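Local coordinates for malonyl CoA-acyl carrier protein transacylase (Staphylococcus aureus, PDB 3IM9) that catalyses transfer of the malonyl group from malonyl-CoA to holo-acyl carrier protein, a step in bacterial fatty acid biosynthesis, at residues 74-79 with 110-115; 96-101 with 117-122; 124-129 with 209-214; 216-221 with 252-257. All blocks are in the same frame, centred on the assembly; numbering follows the deposited sequence.

Contact 1 of 4, residues 74-79 with 110-115; sequences LLTHSS and LSFEDA
Leu75 O lies beside the rim of the Phe112 ring and is gripped by two donors of Ser79. The backbone N and the hydroxyl of Ser79 reach it from opposite faces of its plane; Ser79 OG is 2.8 Å from Leu75 O. That bond fixes the hydroxyl, which also borders the ring, with Ser79 OG 3.4 Å from Phe112 CD1. Thr76 OG1 meets the ring edge in its plane, 3.4 Å from Phe112 CZ. This hydroxyl is also hydrogen-bonded to Pro72 O, one turn earlier. Three oxygens thus face the slightly positive C-H border of the ring. Phe112 reaches them because its CG stands opposite the backbone N (chi1 173°). Leu75 runs past the ring in the reverse direction and lays CD2 against the other helix, 3.7 Å from Ala115 CB. No hydrogen bond joins the two segments. Ser111 OG caps its helix by accepting from Asp114 N. The contact sets helix 67-84 against the first turn of helix 112-128. Ser102 and Val105 of helix 99-106 pack against it, as do Ile40, Leu41 and Ala44 of helix 35-47. Ser78 OG bonds to Ile281 O, at the end of strand 275-281 of the parallel sheet.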
loop_
_atom_site.group_PDB
_atom_site.type_symbol
_atom_site.label_atom_id
_atom_site.label_comp_id
_atom_site.label_asym_id
_atom_site.label_seq_id
_atom_site.Cartn_x
_atom_site.Cartn_y
_atom_site.Cartn_z
ATOM N N LEU A 74 -1.264 10.015 -0.384
ATOM C CA LEU A 74 -0.128 9.163 -0.101
ATOM C C LEU A 74 0.750 9.054 -1.342
ATOM O O LEU A 74 1.977 9.098 -1.183
ATOM C CB LEU A 74 -0.636 7.762 0.305
ATOM C CG LEU A 74 -1.200 7.665 1.730
ATOM C CD1 LEU A 74 -2.117 6.418 1.861
ATOM C CD2 LEU A 74 -0.085 7.612 2.768
ATOM N N LEU A 75 0.141 8.808 -2.513
ATOM C CA LEU A 75 0.969 8.785 -3.731
ATOM C C LEU A 75 1.766 10.070 -3.894
ATOM O O LEU A 75 2.961 10.004 -4.270
ATOM C CB LEU A 75 0.047 8.531 -4.950
ATOM C CG LEU A 75 0.858 8.359 -6.242
ATOM C CD1 LEU A 75 1.257 6.910 -6.397
ATOM C CD2 LEU A 75 -0.057 8.726 -7.403
ATOM N N THR A 76 1.087 11.209 -3.643
ATOM C CA THR A 76 1.738 12.491 -3.842
ATOM C C THR A 76 2.887 12.655 -2.849
ATOM O O THR A 76 4.025 13.065 -3.241
ATOM C CB THR A 76 0.743 13.585 -3.615
ATOM O OG1 THR A 76 -0.222 13.455 -4.695
ATOM C CG2 THR A 76 1.399 14.980 -3.741
ATOM N N HIS A 77 2.706 12.300 -1.570
ATOM C CA HIS A 77 3.765 12.476 -0.573
ATOM C C HIS A 77 4.946 11.563 -0.895
ATOM O O HIS A 77 6.100 12.024 -0.961
ATOM C CB HIS A 77 3.186 12.108 0.789
ATOM C CG HIS A 77 4.089 12.444 1.959
ATOM N ND1 HIS A 77 5.306 13.113 1.896
ATOM C CD2 HIS A 77 3.837 12.172 3.251
ATOM C CE1 HIS A 77 5.751 13.260 3.151
ATOM N NE2 HIS A 77 4.880 12.662 3.974
ATOM N N SER A 78 4.712 10.286 -1.170
ATOM C CA SER A 78 5.788 9.370 -1.471
ATOM C C SER A 78 6.521 9.777 -2.757
ATOM O O SER A 78 7.759 9.696 -2.815
ATOM C CB SER A 78 5.265 7.927 -1.618
ATOM O OG SER A 78 4.940 7.395 -0.321
ATOM N N SER A 79 5.749 10.223 -3.762
ATOM C CA SER A 79 6.411 10.578 -5.052
ATOM C C SER A 79 7.201 11.869 -4.874
ATOM O O SER A 79 8.212 12.074 -5.592
ATOM C CB SER A 79 5.343 10.766 -6.115
ATOM O OG SER A 79 4.716 9.472 -6.413
ATOM N N LEU A 110 4.203 4.057 -14.729
ATOM C CA LEU A 110 3.243 5.102 -14.889
ATOM C C LEU A 110 3.960 6.431 -14.563
ATOM O O LEU A 110 4.804 6.442 -13.675
ATOM C CB LEU A 110 2.080 5.007 -13.884
ATOM C CG LEU A 110 1.124 3.836 -14.132
ATOM C CD1 LEU A 110 0.134 3.817 -12.887
ATOM C CD2 LEU A 110 0.292 3.945 -15.452
ATOM N N SER A 111 3.553 7.484 -15.252
ATOM C CA SER A 111 4.012 8.826 -14.854
ATOM C C SER A 111 3.240 9.248 -13.560
ATOM O O SER A 111 2.091 8.713 -13.310
ATOM C CB SER A 111 3.742 9.882 -15.944
ATOM O OG SER A 111 2.338 10.123 -16.130
ATOM N N PHE A 112 3.788 10.220 -12.830
ATOM C CA PHE A 112 3.088 10.623 -11.617
ATOM C C PHE A 112 1.695 11.158 -11.977
ATOM O O PHE A 112 0.722 10.878 -11.272
ATOM C CB PHE A 112 3.878 11.752 -10.901
ATOM C CG PHE A 112 3.113 12.301 -9.745
ATOM C CD1 PHE A 112 2.952 11.503 -8.548
ATOM C CD2 PHE A 112 2.428 13.507 -9.879
ATOM C CE1 PHE A 112 2.121 12.030 -7.540
ATOM C CE2 PHE A 112 1.650 14.025 -8.846
ATOM C CZ PHE A 112 1.472 13.213 -7.648
ATOM N N GLU A 113 1.518 12.002 -13.015
ATOM C CA GLU A 113 0.219 12.599 -13.309
ATOM C C GLU A 113 -0.773 11.540 -13.715
ATOM O O GLU A 113 -1.942 11.614 -13.264
ATOM C CB GLU A 113 0.311 13.532 -14.594
ATOM C CG GLU A 113 0.659 14.934 -14.294
ATOM C CD GLU A 113 0.826 15.746 -15.607
ATOM O OE1 GLU A 113 1.708 15.374 -16.431
ATOM O OE2 GLU A 113 0.064 16.741 -15.734
ATOM N N ASP A 114 -0.329 10.503 -14.438
ATOM C CA ASP A 114 -1.275 9.407 -14.799
ATOM C C ASP A 114 -1.644 8.662 -13.467
ATOM O O ASP A 114 -2.844 8.364 -13.246
ATOM C CB ASP A 114 -0.645 8.362 -15.752
ATOM C CG ASP A 114 -0.408 8.922 -17.165
ATOM O OD1 ASP A 114 -0.766 10.056 -17.436
ATOM O OD2 ASP A 114 0.082 8.090 -17.973
ATOM N N ALA A 115 -0.642 8.296 -12.671
ATOM C CA ALA A 115 -0.903 7.515 -11.401
ATOM C C ALA A 115 -1.752 8.269 -10.421
ATOM O O ALA A 115 -2.619 7.674 -9.757
ATOM C CB ALA A 115 0.401 7.186 -10.773
#

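Contact 2 of 4, residues 96-101 with 117-122; sequences HSLGEY and KIVRKR. With CA (calcium ion), chain B.
Arg122 crosses the Tyr101 ring obliquely, with the guanidinium and ring planes 59° apart. Arg122 NE comes within 3.4 Å of Tyr101 CE1. The arginine stretches straight from CG to NE, and chi1 of -173° aims it at the turn that carries Ser97. There Arg122 NH2 donates to Ser97 OG at 3.0 Å, nearly straight (161°) and in the guanidinium plane. A water in that plane bridges Ser97 OG and Arg122 NH1. Gln71 OE1 takes a further bond from NH1, so the rotation of the group is fixed. Arg122 NE lies 3.0 Å from the calcium ion, which sits at the guanidinium edge. Tyr101 OH binds the same ion at 2.7 Å, in the plane of the ring. Val119 sits over one face of the tyrosine in a CH-pi contact, CG1 being 3.9 Å from the Tyr101 ring centroid. The same methyl meets Leu98 CD2, the side chains crossing at about a right angle. Ile118 CG2 lies 3.7 Å from Tyr101 CE2. Ser97 OG also bonds to His207 NE2, and both residues probably belong to the active site. Ser97, with positive phi in the type II' turn His96-Gly99, fits the nucleophile elbow between strand 92-95 and helix 99-106.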
loop_
_atom_site.group_PDB
_atom_site.type_symbol
_atom_site.label_atom_id
_atom_site.label_comp_id
_atom_site.label_asym_id
_atom_site.label_seq_id
_atom_site.Cartn_x
_atom_site.Cartn_y
_atom_site.Cartn_z
ATOM N N HIS A 96 2.359 -1.161 -0.310
ATOM C CA HIS A 96 1.195 -1.858 0.295
ATOM C C HIS A 96 -0.109 -1.296 -0.229
ATOM O O HIS A 96 -0.444 -0.143 0.095
ATOM C CB HIS A 96 1.288 -1.731 1.808
ATOM C CG HIS A 96 0.414 -2.703 2.544
ATOM N ND1 HIS A 96 -0.960 -2.489 2.668
ATOM C CD2 HIS A 96 0.723 -3.763 3.324
ATOM C CE1 HIS A 96 -1.484 -3.487 3.381
ATOM N NE2 HIS A 96 -0.480 -4.251 3.829
ATOM N N SER A 97 -0.779 -2.073 -1.099
ATOM C CA SER A 97 -2.101 -1.722 -1.634
ATOM C C SER A 97 -1.978 -0.433 -2.466
ATOM O O SER A 97 -1.447 -0.477 -3.586
ATOM C CB SER A 97 -3.169 -1.671 -0.571
ATOM O OG SER A 97 -4.432 -1.435 -1.183
ATOM N N LEU A 98 -2.412 0.732 -1.968
ATOM C CA LEU A 98 -2.142 1.988 -2.678
ATOM C C LEU A 98 -0.619 2.107 -2.986
ATOM O O LEU A 98 -0.218 2.638 -4.041
ATOM C CB LEU A 98 -2.658 3.132 -1.774
ATOM C CG LEU A 98 -2.409 4.566 -2.316
ATOM C CD1 LEU A 98 -0.940 5.085 -2.071
ATOM C CD2 LEU A 98 -2.873 4.744 -3.775
ATOM N N GLY A 99 0.199 1.759 -2.012
ATOM C CA GLY A 99 1.640 1.909 -2.167
ATOM C C GLY A 99 2.213 1.278 -3.434
ATOM O O GLY A 99 3.276 1.701 -3.888
ATOM N N GLU A 100 1.522 0.245 -3.973
ATOM C CA GLU A 100 2.037 -0.373 -5.192
ATOM C C GLU A 100 2.051 0.658 -6.305
ATOM O O GLU A 100 2.899 0.544 -7.205
ATOM C CB GLU A 100 1.150 -1.587 -5.536
ATOM C CG GLU A 100 1.739 -2.477 -6.711
ATOM C CD GLU A 100 1.297 -3.888 -6.597
ATOM O OE1 GLU A 100 1.294 -4.435 -5.475
ATOM O OE2 GLU A 100 0.969 -4.457 -7.669
ATOM N N TYR A 101 1.125 1.621 -6.292
ATOM C CA TYR A 101 1.123 2.703 -7.334
ATOM C C TYR A 101 2.345 3.576 -7.177
ATOM O O TYR A 101 2.877 4.081 -8.190
ATOM C CB TYR A 101 -0.188 3.438 -7.326
ATOM C CG TYR A 101 -1.286 2.571 -7.836
ATOM C CD1 TYR A 101 -2.062 1.757 -6.977
ATOM C CD2 TYR A 101 -1.588 2.568 -9.210
ATOM C CE1 TYR A 101 -3.084 0.903 -7.448
ATOM C CE2 TYR A 101 -2.585 1.713 -9.715
ATOM C CZ TYR A 101 -3.300 0.908 -8.839
ATOM O OH TYR A 101 -4.272 0.081 -9.391
ATOM N N LYS A 117 -4.152 10.377 -11.071
ATOM C CA LYS A 117 -5.541 10.301 -11.562
ATOM C C LYS A 117 -6.056 8.886 -11.365
ATOM O O LYS A 117 -7.243 8.728 -10.911
ATOM C CB LYS A 117 -5.599 10.664 -13.082
ATOM C CG LYS A 117 -5.128 12.121 -13.388
ATOM C CD LYS A 117 -4.835 12.333 -14.846
ATOM C CE LYS A 117 -4.527 13.791 -15.077
ATOM N NZ LYS A 117 -4.022 13.967 -16.551
ATOM N N ILE A 118 -5.198 7.899 -11.636
ATOM C CA ILE A 118 -5.639 6.518 -11.489
ATOM C C ILE A 118 -6.017 6.204 -9.999
ATOM O O ILE A 118 -7.065 5.573 -9.732
ATOM C CB ILE A 118 -4.530 5.547 -11.952
ATOM C CG1 ILE A 118 -4.621 5.634 -13.501
ATOM C CG2 ILE A 118 -4.816 4.103 -11.478
ATOM C CD1 ILE A 118 -3.383 5.020 -14.129
ATOM N N VAL A 119 -5.181 6.668 -9.050
ATOM C CA VAL A 119 -5.493 6.286 -7.671
ATOM C C VAL A 119 -6.617 7.143 -7.116
ATOM O O VAL A 119 -7.380 6.673 -6.202
ATOM C CB VAL A 119 -4.256 6.356 -6.733
ATOM C CG1 VAL A 119 -3.186 5.394 -7.221
ATOM C CG2 VAL A 119 -3.718 7.781 -6.460
ATOM N N ARG A 120 -6.842 8.384 -7.622
ATOM C CA ARG A 120 -8.034 9.067 -7.246
ATOM C C ARG A 120 -9.280 8.274 -7.695
ATOM O O ARG A 120 -10.231 8.141 -6.894
ATOM C CB ARG A 120 -8.000 10.519 -7.892
ATOM C CG ARG A 120 -9.353 11.285 -7.821
ATOM C CD ARG A 120 -9.685 11.577 -6.389
ATOM N NE ARG A 120 -10.719 12.655 -6.355
ATOM C CZ ARG A 120 -11.271 13.089 -5.246
ATOM N NH1 ARG A 120 -10.936 12.549 -4.054
ATOM N NH2 ARG A 120 -12.184 14.120 -5.278
ATOM N N LYS A 121 -9.311 7.769 -8.962
ATOM C CA LYS A 121 -10.450 6.977 -9.344
ATOM C C LYS A 121 -10.543 5.667 -8.522
ATOM O O LYS A 121 -11.638 5.331 -8.141
ATOM C CB LYS A 121 -10.284 6.606 -10.864
ATOM C CG LYS A 121 -11.495 5.789 -11.451
ATOM C CD LYS A 121 -12.779 6.529 -11.486
ATOM C CE LYS A 121 -12.791 7.502 -12.631
ATOM N NZ LYS A 121 -14.217 8.033 -12.922
ATOM N N ARG A 122 -9.409 5.028 -8.258
ATOM C CA ARG A 122 -9.406 3.771 -7.444
ATOM C C ARG A 122 -10.067 4.044 -6.075
ATOM O O ARG A 122 -10.954 3.317 -5.667
ATOM C CB ARG A 122 -7.945 3.390 -7.197
ATOM C CG ARG A 122 -7.788 2.037 -6.534
ATOM C CD ARG A 122 -6.311 1.690 -6.454
ATOM N NE ARG A 122 -6.028 0.434 -5.785
ATOM C CZ ARG A 122 -5.812 0.317 -4.485
ATOM N NH1 ARG A 122 -5.875 1.366 -3.675
ATOM N NH2 ARG A 122 -5.473 -0.848 -3.972
HETATM CA CA CA B . -5.347 -1.733 -7.725
HETATM O O HOH W 1 -5.908 1.050 -0.751
#

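Contact 3 of 4, residues 124-129 with 209-214; sequences QLMAQA and SLMKVI
The last turn of helix 112-128 faces the loop that leads into helix 215-222, and the backbones come nearest at Leu125 and Ile214, whose CA atoms are 6.5 Å apart. Ile214 carries much of the contact with two branches. Its chi1 of 63° places CG1 between the backbone N and the carbonyl carbon. CD1 then reaches Met126, with Ile214 CD1 3.7 Å from Met126 CG. It also touches Leu125 CB. The other branch lies against the end of the helix: Ile214 CG2 is 3.6 Å from Leu125 O. The same methyl is 3.7 Å from Ala129 CB. Met211 bends at chi2 and chi3, which turns its terminal methyl towards the helix. Met211 CE rests 3.8 Å from Ala129 CB, and the Met211 and Met126 side chains cross at about a right angle. Val213 CG2 adds a looser touch, 4.0 Å from Ala129 CB, near the solvent-facing side. Phe206 and Gln71 pack on Met126, whose side chain is about 5 Å from that of His207 (nearest atoms), a probable active-site residue. No hydrogen bond spans the two segments. Shape and the burial of methyl groups therefore hold the pair together.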
loop_
_atom_site.group_PDB
_atom_site.type_symbol
_atom_site.label_atom_id
_atom_site.label_comp_id
_atom_site.label_asym_id
_atom_site.label_seq_id
_atom_site.Cartn_x
_atom_site.Cartn_y
_atom_site.Cartn_z
ATOM N N GLN A 124 -12.173 6.552 -5.283
ATOM C CA GLN A 124 -13.608 6.895 -5.401
ATOM C C GLN A 124 -14.417 5.617 -5.694
ATOM O O GLN A 124 -15.458 5.441 -5.077
ATOM C CB GLN A 124 -13.867 7.829 -6.593
ATOM C CG GLN A 124 -13.254 9.226 -6.363
ATOM C CD GLN A 124 -13.410 10.053 -7.601
ATOM O OE1 GLN A 124 -13.056 9.625 -8.745
ATOM N NE2 GLN A 124 -13.977 11.236 -7.404
ATOM N N LEU A 125 -13.875 4.717 -6.490
ATOM C CA LEU A 125 -14.621 3.482 -6.788
ATOM C C LEU A 125 -14.683 2.623 -5.530
ATOM O O LEU A 125 -15.761 2.022 -5.234
ATOM C CB LEU A 125 -13.936 2.696 -7.906
ATOM C CG LEU A 125 -14.162 3.171 -9.321
ATOM C CD1 LEU A 125 -14.447 4.630 -9.489
ATOM C CD2 LEU A 125 -13.270 2.515 -10.360
ATOM N N MET A 126 -13.575 2.546 -4.797
ATOM C CA MET A 126 -13.613 1.742 -3.564
ATOM C C MET A 126 -14.589 2.354 -2.566
ATOM O O MET A 126 -15.349 1.613 -1.937
ATOM C CB MET A 126 -12.193 1.608 -2.935
ATOM C CG MET A 126 -11.309 0.790 -3.866
ATOM S SD MET A 126 -9.587 0.748 -3.269
ATOM C CE MET A 126 -9.681 0.209 -1.580
ATOM N N ALA A 127 -14.522 3.650 -2.371
ATOM C CA ALA A 127 -15.398 4.380 -1.402
ATOM C C ALA A 127 -16.890 4.186 -1.740
ATOM O O ALA A 127 -17.717 4.152 -0.792
ATOM C CB ALA A 127 -15.082 5.856 -1.375
ATOM N N GLN A 128 -17.221 4.052 -3.018
ATOM C CA GLN A 128 -18.621 3.934 -3.478
ATOM C C GLN A 128 -19.063 2.538 -3.756
ATOM O O GLN A 128 -20.236 2.344 -4.155
ATOM C CB GLN A 128 -18.808 4.777 -4.752
ATOM C CG GLN A 128 -18.470 6.319 -4.502
ATOM C CD GLN A 128 -18.379 7.129 -5.812
ATOM O OE1 GLN A 128 -19.013 6.794 -6.811
ATOM N NE2 GLN A 128 -17.579 8.189 -5.807
ATOM N N ALA A 129 -18.224 1.534 -3.515
ATOM C CA ALA A 129 -18.533 0.192 -3.988
ATOM C C ALA A 129 -19.794 -0.345 -3.272
ATOM O O ALA A 129 -20.682 -0.991 -3.923
ATOM C CB ALA A 129 -17.347 -0.736 -3.826
ATOM N N SER A 209 -13.028 -10.708 -2.121
ATOM C CA SER A 209 -13.691 -11.078 -3.406
ATOM C C SER A 209 -14.952 -10.212 -3.701
ATOM O O SER A 209 -15.333 -10.040 -4.886
ATOM C CB SER A 209 -14.022 -12.590 -3.364
ATOM O OG SER A 209 -14.929 -12.829 -2.297
ATOM N N LEU A 210 -15.537 -9.571 -2.656
ATOM C CA LEU A 210 -16.641 -8.659 -2.905
ATOM C C LEU A 210 -16.257 -7.459 -3.788
ATOM O O LEU A 210 -17.128 -6.923 -4.461
ATOM C CB LEU A 210 -17.238 -8.146 -1.590
ATOM C CG LEU A 210 -17.836 -9.268 -0.637
ATOM C CD1 LEU A 210 -18.220 -8.663 0.659
ATOM C CD2 LEU A 210 -19.063 -9.827 -1.401
ATOM N N MET A 211 -14.946 -7.089 -3.818
ATOM C CA MET A 211 -14.557 -5.911 -4.594
ATOM C C MET A 211 -14.552 -6.189 -6.112
ATOM O O MET A 211 -14.272 -5.287 -6.892
ATOM C CB MET A 211 -13.188 -5.430 -4.135
ATOM C CG MET A 211 -13.189 -4.963 -2.619
ATOM S SD MET A 211 -14.477 -3.734 -2.268
ATOM C CE MET A 211 -13.908 -2.296 -3.323
ATOM N N LYS A 212 -14.892 -7.432 -6.509
ATOM C CA LYS A 212 -15.075 -7.638 -7.975
ATOM C C LYS A 212 -16.104 -6.704 -8.558
ATOM O O LYS A 212 -16.072 -6.416 -9.782
ATOM C CB LYS A 212 -15.460 -9.093 -8.212
ATOM C CG LYS A 212 -14.248 -9.938 -8.063
ATOM C CD LYS A 212 -14.652 -11.442 -8.084
ATOM C CE LYS A 212 -13.458 -12.415 -7.746
ATOM N NZ LYS A 212 -13.845 -13.899 -7.748
ATOM N N VAL A 213 -16.992 -6.124 -7.750
ATOM C CA VAL A 213 -18.033 -5.193 -8.242
ATOM C C VAL A 213 -17.447 -3.969 -8.936
ATOM O O VAL A 213 -18.196 -3.326 -9.717
ATOM C CB VAL A 213 -19.072 -4.744 -7.161
ATOM C CG1 VAL A 213 -19.869 -5.946 -6.689
ATOM C CG2 VAL A 213 -18.401 -3.956 -6.042
ATOM N N ILE A 214 -16.184 -3.612 -8.648
ATOM C CA ILE A 214 -15.605 -2.404 -9.279
ATOM C C ILE A 214 -14.548 -2.731 -10.333
ATOM O O ILE A 214 -13.960 -1.814 -10.907
ATOM C CB ILE A 214 -14.980 -1.432 -8.229
ATOM C CG1 ILE A 214 -13.805 -2.064 -7.479
ATOM C CG2 ILE A 214 -16.107 -0.860 -7.303
ATOM C CD1 ILE A 214 -12.923 -0.979 -6.712
#

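Contact 4 of 4, residues 216-221 with 252-257; sequences EDFSSY and NMVKQL. With CA (calcium ion), chain B.
With chi1 at -170°, Phe218 swings its ring away from its own backbone N and towards helix 246-256. Leu257 answers with CG placed opposite its own carbonyl carbon, which brings CD1 to the ring. Helix segments 216-221 and 252-256 form an antiparallel pair, with axes 10.0 Å apart and running at 152° to each other. Phe218 and Leu257 cross obliquely, and Phe218 CD1 lies 3.6 Å from Leu257 CD1. The closest backbone approach is between Ser219 and Val254. Here the serine oxygen comes up to both valine methyls, with Ser219 OG 3.4 Å from Val254 CG1. That hydroxyl bonds to Glu215 O, one turn back in its own helix, so it can lie against carbon without losing its polar partner. Val254 also packs on Glu215 and Ile222.

Beyond the ring, helix 246-256 presents two oxygens to the calcium ion, alongside the ligand from Tyr101. Met253 O binds calcium at 2.7 Å and is 4.1 Å from Phe218 CE1. Gln256 bends at chi2 (-148°), which carries its amide round to the ion. The glutamine amide is fixed at both ends: OE1 accepts from Arg122 NH2, and NE2 bonds to Ser97 O, in the turn of the probable nucleophile. The ion and the arginine together would be expected to polarise the amide. Leu257 CD2 borders the ion on an apolar side, 3.6 Å from calcium, while Gln256 OE1 binds calcium at 2.6 Å.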
loop_
_atom_site.group_PDB
_atom_site.type_symbol
_atom_site.label_atom_id
_atom_site.label_comp_id
_atom_site.label_asym_id
_atom_site.label_seq_id
_atom_site.Cartn_x
_atom_site.Cartn_y
_atom_site.Cartn_z
ATOM N N GLU A 216 -14.798 -3.876 -13.438
ATOM C CA GLU A 216 -14.991 -3.368 -14.804
ATOM C C GLU A 216 -14.769 -1.868 -14.910
ATOM O O GLU A 216 -14.127 -1.435 -15.903
ATOM C CB GLU A 216 -16.411 -3.684 -15.340
ATOM C CG GLU A 216 -16.677 -5.112 -15.704
ATOM C CD GLU A 216 -18.198 -5.352 -15.672
ATOM O OE1 GLU A 216 -18.934 -4.746 -16.522
ATOM O OE2 GLU A 216 -18.645 -6.077 -14.729
ATOM N N ASP A 217 -15.282 -1.100 -13.974
ATOM C CA ASP A 217 -15.145 0.345 -14.018
ATOM C C ASP A 217 -13.645 0.735 -13.912
ATOM O O ASP A 217 -13.137 1.628 -14.626
ATOM C CB ASP A 217 -15.906 1.019 -12.869
ATOM C CG ASP A 217 -17.437 0.981 -13.090
ATOM O OD1 ASP A 217 -17.864 0.753 -14.237
ATOM O OD2 ASP A 217 -18.218 1.179 -12.130
ATOM N N PHE A 218 -12.928 0.028 -13.051
ATOM C CA PHE A 218 -11.523 0.345 -12.881
ATOM C C PHE A 218 -10.708 -0.037 -14.121
ATOM O O PHE A 218 -9.860 0.773 -14.583
ATOM C CB PHE A 218 -10.946 -0.306 -11.616
ATOM C CG PHE A 218 -9.556 0.202 -11.270
ATOM C CD1 PHE A 218 -8.491 -0.644 -11.313
ATOM C CD2 PHE A 218 -9.367 1.563 -10.949
ATOM C CE1 PHE A 218 -7.147 -0.204 -10.956
ATOM C CE2 PHE A 218 -8.078 2.041 -10.641
ATOM C CZ PHE A 218 -6.983 1.171 -10.629
ATOM N N SER A 219 -10.932 -1.240 -14.664
ATOM C CA SER A 219 -10.257 -1.652 -15.917
ATOM C C SER A 219 -10.540 -0.696 -17.025
ATOM O O SER A 219 -9.565 -0.354 -17.741
ATOM C CB SER A 219 -10.663 -3.049 -16.392
ATOM O OG SER A 219 -10.380 -3.994 -15.435
ATOM N N SER A 220 -11.770 -0.193 -17.131
ATOM C CA SER A 220 -12.096 0.756 -18.186
ATOM C C SER A 220 -11.310 2.075 -18.052
ATOM O O SER A 220 -10.726 2.618 -19.038
ATOM C CB SER A 220 -13.583 1.046 -18.200
ATOM O OG SER A 220 -13.804 1.965 -19.239
ATOM N N TYR A 221 -11.263 2.627 -16.862
ATOM C CA TYR A 221 -10.534 3.877 -16.641
ATOM C C TYR A 221 -9.027 3.756 -16.884
ATOM O O TYR A 221 -8.442 4.635 -17.458
ATOM C CB TYR A 221 -10.761 4.420 -15.217
ATOM C CG TYR A 221 -10.261 5.827 -15.014
ATOM C CD1 TYR A 221 -10.821 6.868 -15.676
ATOM C CD2 TYR A 221 -9.217 6.091 -14.157
ATOM C CE1 TYR A 221 -10.367 8.131 -15.476
ATOM C CE2 TYR A 221 -8.769 7.362 -13.940
ATOM C CZ TYR A 221 -9.317 8.384 -14.600
ATOM O OH TYR A 221 -8.846 9.631 -14.354
ATOM N N ASN A 252 -2.496 -7.270 -13.058
ATOM C CA ASN A 252 -2.368 -7.516 -11.607
ATOM C C ASN A 252 -2.837 -6.326 -10.771
ATOM O O ASN A 252 -3.191 -6.564 -9.601
ATOM C CB ASN A 252 -0.918 -7.857 -11.296
ATOM C CG ASN A 252 -0.619 -9.327 -11.622
ATOM O OD1 ASN A 252 -1.548 -10.146 -11.741
ATOM N ND2 ASN A 252 0.627 -9.648 -11.729
ATOM N N MET A 253 -2.899 -5.135 -11.351
ATOM C CA MET A 253 -3.484 -4.052 -10.581
ATOM C C MET A 253 -4.984 -4.194 -10.517
ATOM O O MET A 253 -5.599 -3.694 -9.500
ATOM C CB MET A 253 -3.166 -2.683 -11.269
ATOM C CG MET A 253 -1.586 -2.348 -11.258
ATOM S SD MET A 253 -0.646 -2.892 -9.855
ATOM C CE MET A 253 -1.386 -1.891 -8.474
ATOM N N VAL A 254 -5.627 -4.714 -11.584
ATOM C CA VAL A 254 -7.034 -4.936 -11.454
ATOM C C VAL A 254 -7.295 -6.119 -10.432
ATOM O O VAL A 254 -8.165 -5.979 -9.521
ATOM C CB VAL A 254 -7.661 -5.323 -12.847
ATOM C CG1 VAL A 254 -9.152 -5.490 -12.649
ATOM C CG2 VAL A 254 -7.359 -4.161 -13.792
ATOM N N LYS A 255 -6.505 -7.190 -10.535
ATOM C CA LYS A 255 -6.704 -8.347 -9.572
ATOM C C LYS A 255 -6.436 -7.921 -8.134
ATOM O O LYS A 255 -7.052 -8.430 -7.222
ATOM C CB LYS A 255 -5.762 -9.491 -9.892
ATOM C CG LYS A 255 -6.044 -10.037 -11.286
ATOM C CD LYS A 255 -5.128 -11.231 -11.566
ATOM C CE LYS A 255 -5.583 -11.828 -12.956
ATOM N NZ LYS A 255 -4.726 -13.024 -13.332
ATOM N N GLN A 256 -5.546 -6.933 -7.975
ATOM C CA GLN A 256 -5.141 -6.469 -6.638
ATOM C C GLN A 256 -6.392 -6.006 -5.846
ATOM O O GLN A 256 -6.456 -6.199 -4.614
ATOM C CB GLN A 256 -4.176 -5.296 -6.775
ATOM C CG GLN A 256 -3.465 -4.950 -5.437
ATOM C CD GLN A 256 -3.159 -3.453 -5.336
ATOM O OE1 GLN A 256 -3.977 -2.608 -5.688
ATOM N NE2 GLN A 256 -1.985 -3.137 -4.864
ATOM N N LEU A 257 -7.371 -5.471 -6.539
ATOM C CA LEU A 257 -8.586 -4.919 -5.882
ATOM C C LEU A 257 -9.275 -5.972 -5.049
ATOM O O LEU A 257 -9.855 -5.570 -4.004
ATOM C CB LEU A 257 -9.571 -4.335 -6.902
ATOM C CG LEU A 257 -8.994 -3.161 -7.763
ATOM C CD1 LEU A 257 -9.984 -2.864 -8.861
ATOM C CD2 LEU A 257 -8.798 -1.901 -6.860
HETATM CA CA CA B . -5.347 -1.733 -7.725
#

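From the N terminus, helix 67-84 is met first, and contact 1 closes the loop from it to the start of helix 112-128. Contact 2 opens at 96-101 inside that loop and closes at 117-122 beyond it, so the two cross. They also touch, Leu75 packing on Tyr101 and Val119. Contact 3 follows in series and closes a long excursion through most of the mixed sheet, from the end of helix 112-128 to 209-214. Contact 4 comes next and closes the loop through the small two-stranded sheet (234-235 with 242-243), joining helices 215-222 and 246-256. It returns to contact 2 through the shared calcium ion and through Gln256, and packs on contact 3 at Met211 and Leu125.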